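Local coordinates for protein LbaCas13a H328A (C2c2) (Lachnospiraceae bacterium NK4A179, PDB 5WLH) that binds a CRISPR guide RNA in its precursor form and, as a Cas13a nuclease, probably cleaves target RNA under its direction, at residues F678-R692 with Y717-Y729. Numbering follows the deposited sequence.
With nucleotides of chain B.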
loop_
_atom_site.group_PDB
_atom_site.type_symbol
_atom_site.label_atom_id
_atom_site.label_comp_id
_atom_site.label_asym_id
_atom_site.label_seq_id
_atom_site.Cartn_x
_atom_site.Cartn_y
_atom_site.Cartn_z
ATOM N N PHE A 678 21.981 -2.532 -2.988
ATOM C CA PHE A 678 23.233 -2.689 -3.723
ATOM C C PHE A 678 22.983 -2.566 -5.216
ATOM O O PHE A 678 23.722 -1.872 -5.925
ATOM C CB PHE A 678 23.880 -4.040 -3.415
ATOM C CG PHE A 678 25.047 -4.361 -4.319
ATOM C CD1 PHE A 678 26.273 -3.744 -4.121
ATOM C CD2 PHE A 678 24.900 -5.237 -5.376
ATOM C CE1 PHE A 678 27.343 -4.019 -4.963
ATOM C CE2 PHE A 678 25.955 -5.519 -6.211
ATOM C CZ PHE A 678 27.176 -4.901 -6.006
ATOM N N ASN A 679 21.907 -3.199 -5.696
ATOM C CA ASN A 679 21.626 -3.281 -7.123
ATOM C C ASN A 679 21.247 -1.946 -7.734
ATOM O O ASN A 679 21.301 -1.818 -8.964
ATOM C CB ASN A 679 20.508 -4.294 -7.370
ATOM C CG ASN A 679 20.815 -5.629 -6.765
ATOM O OD1 ASN A 679 20.874 -5.759 -5.544
ATOM N ND2 ASN A 679 21.046 -6.630 -7.609
ATOM N N LYS A 680 20.830 -0.971 -6.925
ATOM C CA LYS A 680 20.596 0.377 -7.428
ATOM C C LYS A 680 21.853 1.229 -7.386
ATOM O O LYS A 680 22.047 2.080 -8.262
ATOM C CB LYS A 680 19.492 1.073 -6.625
ATOM C CG LYS A 680 18.115 0.418 -6.759
ATOM C CD LYS A 680 17.384 0.829 -8.020
ATOM C CE LYS A 680 15.890 0.454 -7.962
ATOM N NZ LYS A 680 15.078 1.120 -6.867
ATOM N N VAL A 681 22.710 1.011 -6.387
ATOM C CA VAL A 681 23.981 1.731 -6.322
ATOM C C VAL A 681 24.926 1.234 -7.409
ATOM O O VAL A 681 25.610 2.026 -8.066
ATOM C CB VAL A 681 24.600 1.580 -4.919
ATOM C CG1 VAL A 681 25.972 2.253 -4.860
ATOM C CG2 VAL A 681 23.685 2.202 -3.868
ATOM N N PHE A 682 24.970 -0.078 -7.618
ATOM C CA PHE A 682 25.795 -0.717 -8.642
ATOM C C PHE A 682 24.837 -1.407 -9.605
ATOM O O PHE A 682 24.447 -2.562 -9.407
ATOM C CB PHE A 682 26.791 -1.686 -8.019
ATOM C CG PHE A 682 27.873 -0.999 -7.261
ATOM C CD1 PHE A 682 29.027 -0.573 -7.906
ATOM C CD2 PHE A 682 27.719 -0.721 -5.919
ATOM C CE1 PHE A 682 30.020 0.091 -7.208
ATOM C CE2 PHE A 682 28.713 -0.065 -5.212
ATOM C CZ PHE A 682 29.860 0.347 -5.860
ATOM N N VAL A 683 24.431 -0.673 -10.642
ATOM C CA VAL A 683 23.513 -1.222 -11.629
ATOM C C VAL A 683 24.219 -2.325 -12.399
ATOM O O VAL A 683 25.327 -2.124 -12.912
ATOM C CB VAL A 683 23.014 -0.113 -12.562
ATOM C CG1 VAL A 683 22.154 -0.702 -13.655
ATOM C CG2 VAL A 683 22.250 0.933 -11.769
ATOM N N ARG A 684 23.591 -3.504 -12.471
ATOM C CA ARG A 684 24.274 -4.651 -13.064
ATOM C C ARG A 684 24.719 -4.354 -14.491
ATOM O O ARG A 684 25.859 -4.658 -14.868
ATOM C CB ARG A 684 23.383 -5.888 -13.036
ATOM C CG ARG A 684 24.057 -7.137 -13.574
ATOM C CD ARG A 684 25.486 -7.320 -13.025
ATOM N NE ARG A 684 26.077 -8.539 -13.559
ATOM C CZ ARG A 684 26.727 -8.602 -14.718
ATOM N NH1 ARG A 684 26.873 -7.515 -15.462
ATOM N NH2 ARG A 684 27.222 -9.757 -15.139
ATOM N N LYS A 685 23.846 -3.742 -15.291
ATOM C CA LYS A 685 24.202 -3.474 -16.681
ATOM C C LYS A 685 25.463 -2.621 -16.793
ATOM O O LYS A 685 26.256 -2.811 -17.719
ATOM C CB LYS A 685 23.029 -2.805 -17.397
ATOM C CG LYS A 685 23.412 -2.088 -18.678
ATOM C CD LYS A 685 22.302 -1.162 -19.161
ATOM C CE LYS A 685 22.712 -0.467 -20.456
ATOM N NZ LYS A 685 23.315 -1.428 -21.423
ATOM N N ASN A 686 25.681 -1.693 -15.862
ATOM C CA ASN A 686 26.837 -0.801 -15.910
ATOM C C ASN A 686 28.055 -1.346 -15.169
ATOM O O ASN A 686 29.124 -0.726 -15.230
ATOM C CB ASN A 686 26.482 0.571 -15.334
ATOM C CG ASN A 686 25.262 1.177 -15.984
ATOM O OD1 ASN A 686 24.939 0.859 -17.133
ATOM N ND2 ASN A 686 24.582 2.073 -15.259
ATOM N N PHE A 687 27.915 -2.489 -14.496
ATOM C CA PHE A 687 28.953 -2.970 -13.581
ATOM C C PHE A 687 30.286 -3.259 -14.271
ATOM O O PHE A 687 31.319 -2.779 -13.777
ATOM C CB PHE A 687 28.416 -4.200 -12.838
ATOM C CG PHE A 687 29.289 -4.668 -11.712
ATOM C CD1 PHE A 687 29.528 -3.854 -10.619
ATOM C CD2 PHE A 687 29.847 -5.938 -11.737
ATOM C CE1 PHE A 687 30.321 -4.290 -9.582
ATOM C CE2 PHE A 687 30.651 -6.378 -10.691
ATOM C CZ PHE A 687 30.879 -5.550 -9.621
ATOM N N PRO A 688 30.354 -4.019 -15.372
ATOM C CA PRO A 688 31.680 -4.302 -15.951
ATOM C C PRO A 688 32.430 -3.041 -16.328
ATOM O O PRO A 688 33.612 -2.899 -15.989
ATOM C CB PRO A 688 31.346 -5.169 -17.171
ATOM C CG PRO A 688 30.036 -5.834 -16.790
ATOM C CD PRO A 688 29.290 -4.739 -16.098
ATOM N N ALA A 689 31.756 -2.094 -16.982
ATOM C CA ALA A 689 32.396 -0.822 -17.299
ATOM C C ALA A 689 32.833 -0.088 -16.036
ATOM O O ALA A 689 33.882 0.572 -16.021
ATOM C CB ALA A 689 31.453 0.045 -18.133
ATOM N N LEU A 690 32.055 -0.193 -14.957
ATOM C CA LEU A 690 32.399 0.557 -13.755
ATOM C C LEU A 690 33.640 -0.009 -13.072
ATOM O O LEU A 690 34.485 0.753 -12.596
ATOM C CB LEU A 690 31.220 0.581 -12.776
ATOM C CG LEU A 690 31.408 1.567 -11.618
ATOM C CD1 LEU A 690 30.176 2.425 -11.403
ATOM C CD2 LEU A 690 31.773 0.837 -10.347
ATOM N N VAL A 691 33.768 -1.334 -12.998
ATOM C CA VAL A 691 34.918 -1.871 -12.278
ATOM C C VAL A 691 36.190 -1.705 -13.103
ATOM O O VAL A 691 37.277 -1.551 -12.541
ATOM C CB VAL A 691 34.692 -3.338 -11.870
ATOM C CG1 VAL A 691 33.473 -3.441 -10.950
ATOM C CG2 VAL A 691 34.541 -4.214 -13.086
ATOM N N ARG A 692 36.075 -1.704 -14.433
ATOM C CA ARG A 692 37.235 -1.479 -15.291
ATOM C C ARG A 692 37.690 -0.025 -15.290
ATOM O O ARG A 692 38.863 0.243 -15.582
ATOM C CB ARG A 692 36.915 -1.925 -16.714
ATOM C CG ARG A 692 36.834 -3.432 -16.872
ATOM C CD ARG A 692 36.801 -3.814 -18.329
ATOM N NE ARG A 692 35.698 -3.161 -19.024
ATOM C CZ ARG A 692 34.519 -3.731 -19.254
ATOM N NH1 ARG A 692 34.287 -4.972 -18.848
ATOM N NH2 ARG A 692 33.572 -3.062 -19.898
ATOM N N TYR A 717 32.543 -11.186 -13.840
ATOM C CA TYR A 717 31.723 -10.036 -13.466
ATOM C C TYR A 717 30.535 -10.457 -12.607
ATOM O O TYR A 717 30.136 -9.720 -11.697
ATOM C CB TYR A 717 31.261 -9.287 -14.710
ATOM C CG TYR A 717 32.401 -8.537 -15.350
ATOM C CD1 TYR A 717 33.114 -7.588 -14.634
ATOM C CD2 TYR A 717 32.791 -8.806 -16.650
ATOM C CE1 TYR A 717 34.171 -6.907 -15.204
ATOM C CE2 TYR A 717 33.845 -8.121 -17.231
ATOM C CZ TYR A 717 34.531 -7.182 -16.503
ATOM O OH TYR A 717 35.586 -6.503 -17.080
ATOM N N ASN A 718 29.975 -11.637 -12.872
ATOM C CA ASN A 718 28.917 -12.178 -12.026
ATOM C C ASN A 718 29.444 -12.496 -10.633
ATOM O O ASN A 718 28.763 -12.249 -9.633
ATOM C CB ASN A 718 28.333 -13.431 -12.667
ATOM C CG ASN A 718 27.397 -13.113 -13.824
ATOM O OD1 ASN A 718 26.874 -12.006 -13.917
ATOM N ND2 ASN A 718 27.189 -14.083 -14.707
ATOM N N ALA A 719 30.658 -13.042 -10.553
ATOM C CA ALA A 719 31.260 -13.330 -9.255
ATOM C C ALA A 719 31.527 -12.049 -8.484
ATOM O O ALA A 719 31.218 -11.949 -7.289
ATOM C CB ALA A 719 32.557 -14.124 -9.447
ATOM N N LEU A 720 32.113 -11.058 -9.150
ATOM C CA LEU A 720 32.409 -9.794 -8.488
ATOM C C LEU A 720 31.130 -9.114 -8.023
ATOM O O LEU A 720 31.085 -8.532 -6.932
ATOM C CB LEU A 720 33.180 -8.884 -9.440
ATOM C CG LEU A 720 33.917 -7.702 -8.813
ATOM C CD1 LEU A 720 35.054 -8.185 -7.937
ATOM C CD2 LEU A 720 34.429 -6.768 -9.896
ATOM N N TYR A 721 30.077 -9.187 -8.840
ATOM C CA TYR A 721 28.798 -8.583 -8.472
ATOM C C TYR A 721 28.251 -9.189 -7.186
ATOM O O TYR A 721 27.770 -8.468 -6.300
ATOM C CB TYR A 721 27.795 -8.778 -9.607
ATOM C CG TYR A 721 26.656 -7.788 -9.551
ATOM C CD1 TYR A 721 26.887 -6.443 -9.731
ATOM C CD2 TYR A 721 25.350 -8.208 -9.289
ATOM C CE1 TYR A 721 25.851 -5.529 -9.699
ATOM C CE2 TYR A 721 24.315 -7.306 -9.253
ATOM C CZ TYR A 721 24.565 -5.969 -9.449
ATOM O OH TYR A 721 23.542 -5.052 -9.410
ATOM N N TYR A 722 28.290 -10.515 -7.086
ATOM C CA TYR A 722 27.810 -11.185 -5.880
ATOM C C TYR A 722 28.691 -10.842 -4.691
ATOM O O TYR A 722 28.192 -10.493 -3.618
ATOM C CB TYR A 722 27.754 -12.703 -6.074
ATOM C CG TYR A 722 27.313 -13.384 -4.795
ATOM C CD1 TYR A 722 25.982 -13.343 -4.392
ATOM C CD2 TYR A 722 28.228 -14.008 -3.959
ATOM C CE1 TYR A 722 25.571 -13.934 -3.211
ATOM C CE2 TYR A 722 27.830 -14.599 -2.769
ATOM C CZ TYR A 722 26.493 -14.559 -2.402
ATOM O OH TYR A 722 26.089 -15.143 -1.226
ATOM N N MET A 723 30.013 -10.927 -4.861
ATOM C CA MET A 723 30.902 -10.625 -3.747
ATOM C C MET A 723 30.722 -9.192 -3.265
ATOM O O MET A 723 30.619 -8.949 -2.063
ATOM C CB MET A 723 32.361 -10.879 -4.132
ATOM C CG MET A 723 33.302 -10.293 -3.113
ATOM S SD MET A 723 34.999 -10.845 -3.380
ATOM C CE MET A 723 35.274 -10.349 -5.056
ATOM N N PHE A 724 30.671 -8.221 -4.190
ATOM C CA PHE A 724 30.440 -6.836 -3.788
ATOM C C PHE A 724 29.109 -6.690 -3.061
ATOM O O PHE A 724 29.007 -5.947 -2.077
ATOM C CB PHE A 724 30.450 -5.911 -5.003
ATOM C CG PHE A 724 31.831 -5.529 -5.461
ATOM C CD1 PHE A 724 32.949 -6.164 -4.935
ATOM C CD2 PHE A 724 32.007 -4.542 -6.414
ATOM C CE1 PHE A 724 34.230 -5.814 -5.359
ATOM C CE2 PHE A 724 33.280 -4.192 -6.848
ATOM C CZ PHE A 724 34.389 -4.828 -6.313
ATOM N N LYS A 725 28.085 -7.402 -3.530
ATOM C CA LYS A 725 26.781 -7.315 -2.879
ATOM C C LYS A 725 26.881 -7.772 -1.429
ATOM O O LYS A 725 26.398 -7.093 -0.514
ATOM C CB LYS A 725 25.752 -8.154 -3.643
ATOM C CG LYS A 725 24.307 -7.950 -3.126
ATOM C CD LYS A 725 23.889 -9.058 -2.141
ATOM C CE LYS A 725 23.645 -10.380 -2.859
ATOM N NZ LYS A 725 23.231 -11.461 -1.900
ATOM N N GLU A 726 27.533 -8.916 -1.203
ATOM C CA GLU A 726 27.687 -9.402 0.158
ATOM C C GLU A 726 28.521 -8.438 0.989
ATOM O O GLU A 726 28.222 -8.207 2.164
ATOM C CB GLU A 726 28.293 -10.801 0.147
ATOM C CG GLU A 726 27.357 -11.854 -0.418
ATOM C CD GLU A 726 26.147 -12.099 0.481
ATOM O OE1 GLU A 726 25.012 -11.993 -0.018
ATOM O OE2 GLU A 726 26.330 -12.414 1.677
ATOM N N ILE A 727 29.552 -7.841 0.389
ATOM C CA ILE A 727 30.360 -6.872 1.128
ATOM C C ILE A 727 29.542 -5.639 1.469
ATOM O O ILE A 727 29.638 -5.097 2.579
ATOM C CB ILE A 727 31.608 -6.485 0.322
ATOM C CG1 ILE A 727 32.515 -7.708 0.151
ATOM C CG2 ILE A 727 32.300 -5.305 0.994
ATOM C CD1 ILE A 727 33.710 -7.435 -0.747
ATOM N N TYR A 728 28.737 -5.174 0.513
ATOM C CA TYR A 728 27.932 -3.977 0.710
ATOM C C TYR A 728 27.094 -4.111 1.969
ATOM O O TYR A 728 27.131 -3.252 2.856
ATOM C CB TYR A 728 27.044 -3.765 -0.522
ATOM C CG TYR A 728 26.187 -2.521 -0.502
ATOM C CD1 TYR A 728 26.716 -1.289 -0.834
ATOM C CD2 TYR A 728 24.838 -2.586 -0.159
ATOM C CE1 TYR A 728 25.941 -0.153 -0.824
ATOM C CE2 TYR A 728 24.056 -1.451 -0.152
ATOM C CZ TYR A 728 24.599 -0.249 -0.484
ATOM O OH TYR A 728 23.820 0.869 -0.475
ATOM N N TYR A 729 26.386 -5.224 2.094
ATOM C CA TYR A 729 25.450 -5.339 3.203
ATOM C C TYR A 729 26.147 -5.735 4.499
ATOM O O TYR A 729 25.801 -5.219 5.567
ATOM C CB TYR A 729 24.348 -6.344 2.859
ATOM C CG TYR A 729 23.430 -5.836 1.768
ATOM C CD1 TYR A 729 22.623 -4.718 1.983
ATOM C CD2 TYR A 729 23.372 -6.470 0.537
ATOM C CE1 TYR A 729 21.783 -4.238 0.986
ATOM C CE2 TYR A 729 22.540 -6.009 -0.453
ATOM C CZ TYR A 729 21.745 -4.893 -0.218
ATOM O OH TYR A 729 20.925 -4.429 -1.215
ATOM P P A B 34 17.855 -4.574 0.425
ATOM O OP1 A B 34 18.047 -5.223 1.753
ATOM O OP2 A B 34 18.773 -3.465 -0.027
ATOM O "O5'" A B 34 17.771 -5.600 -0.777
ATOM C "C5'" A B 34 17.152 -6.870 -0.619
ATOM C "C4'" A B 34 17.677 -7.877 -1.616
ATOM O "O4'" A B 34 17.113 -7.620 -2.936
ATOM C "C3'" A B 34 19.206 -7.891 -1.786
ATOM O "O3'" A B 34 19.663 -9.233 -1.884
ATOM C "C2'" A B 34 19.407 -7.206 -3.140
ATOM O "O2'" A B 34 20.578 -7.590 -3.829
ATOM C "C1'" A B 34 18.151 -7.640 -3.892
ATOM N N9 A B 34 17.827 -6.780 -5.037
ATOM C C8 A B 34 17.484 -5.456 -5.108
ATOM N N7 A B 34 17.316 -5.025 -6.339
ATOM C C5 A B 34 17.584 -6.131 -7.132
ATOM C C6 A B 34 17.588 -6.345 -8.522
ATOM N N6 A B 34 17.306 -5.409 -9.434
ATOM N N1 A B 34 17.904 -7.581 -8.970
ATOM C C2 A B 34 18.197 -8.535 -8.075
ATOM N N3 A B 34 18.226 -8.451 -6.745
ATOM C C4 A B 34 17.901 -7.214 -6.337
ATOM P P U B 42 20.721 2.901 -15.719
ATOM O OP1 U B 42 22.095 3.218 -16.198
ATOM O OP2 U B 42 20.481 2.667 -14.277
ATOM O "O5'" U B 42 19.760 4.086 -16.165
ATOM C "C5'" U B 42 19.870 4.689 -17.446
ATOM C "C4'" U B 42 18.754 5.681 -17.645
ATOM O "O4'" U B 42 17.483 4.985 -17.530
ATOM C "C3'" U B 42 18.666 6.784 -16.595
ATOM O "O3'" U B 42 19.547 7.872 -16.837
ATOM C "C2'" U B 42 17.191 7.163 -16.631
ATOM O "O2'" U B 42 16.910 7.990 -17.748
ATOM C "C1'" U B 42 16.540 5.804 -16.869
ATOM N N1 U B 42 16.128 5.146 -15.606
ATOM C C2 U B 42 14.969 5.600 -14.997
ATOM O O2 U B 42 14.302 6.507 -15.457
ATOM N N3 U B 42 14.612 4.961 -13.836
ATOM C C4 U B 42 15.290 3.926 -13.227
ATOM O O4 U B 42 14.854 3.444 -12.182
ATOM C C5 U B 42 16.478 3.510 -13.915
ATOM C C6 U B 42 16.845 4.116 -15.051
ATOM P P A B 38 23.535 -15.046 -15.476
ATOM O OP1 A B 38 22.526 -16.113 -15.718
ATOM O OP2 A B 38 24.679 -14.942 -16.429
ATOM O "O5'" A B 38 22.870 -13.605 -15.481
ATOM C "C5'" A B 38 23.619 -12.461 -15.089
ATOM C "C4'" A B 38 23.352 -11.284 -15.993
ATOM O "O4'" A B 38 24.188 -11.378 -17.177
ATOM C "C3'" A B 38 21.914 -11.162 -16.500
ATOM O "O3'" A B 38 21.590 -9.787 -16.639
ATOM C "C2'" A B 38 21.991 -11.770 -17.890
ATOM O "O2'" A B 38 20.989 -11.315 -18.774
ATOM C "C1'" A B 38 23.375 -11.312 -18.333
ATOM N N9 A B 38 23.974 -12.128 -19.387
ATOM C C8 A B 38 24.244 -13.472 -19.394
ATOM N N7 A B 38 24.785 -13.889 -20.513
ATOM C C5 A B 38 24.882 -12.738 -21.286
ATOM C C6 A B 38 25.370 -12.500 -22.582
ATOM N N6 A B 38 25.878 -13.458 -23.356
ATOM N N1 A B 38 25.313 -11.240 -23.060
ATOM C C2 A B 38 24.801 -10.279 -22.280
ATOM N N3 A B 38 24.308 -10.379 -21.048
ATOM C C4 A B 38 24.383 -11.647 -20.607
HETATM O O HOH W 1 21.199 -3.596 -11.179
HETATM O O HOH W 2 20.939 -6.463 -10.533
HETATM O O HOH W 3 24.665 -10.693 -12.081
#
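Tyr721 and Phe687 both carry CG trans to the backbone N (chi1 -159° and -171°), which swings the tyrosine ring across to the 678-692 segment and drops the phenylalanine between Tyr717, Leu720, Tyr721 and Phe724 as a knob into a hole. The Tyr721 ring is clamped on both faces: Arg684 CD lies 3.6 Å from its centroid on one, and the edge of Phe678 meets the other. Its own edge points at the face of Phe687 in a T-shaped pair with centroids 5.0 Å apart. At the far end, Tyr721 OH donates to Phe682 O (2.6 Å), tying down the carbonyl where helix 678-681 gives way to loop. Phe678 is the second knob, with Lys725 CA 3.6 Å above the centre of its ring. The bend in the Arg684 chain at chi2 carries NH2 to Asn718 OD1 (2.6 Å) in a bond almost straight at hydrogen, with NH2 above the plane of the Asn718 carbonyl rather than on a lone pair.

The aromatic cluster sits beside the guide RNA. Tyr729 OH accepts from Phe678 N (2.8 Å) and donates to OP2 of A34 of chain B, while Asn718 ND2 reaches a phosphate oxygen of A38 of chain B. Farther along, Pro688 CB covers the Tyr717 ring, whose OH accepts from Arg692 NH1 (2.7 Å). Helix 687-692 crosses the 717-729 part of helix 709-732 at 80°, while helix 843-861 packs against Val681 and Tyr728, and helix 654-665 against Met723 and Ile727.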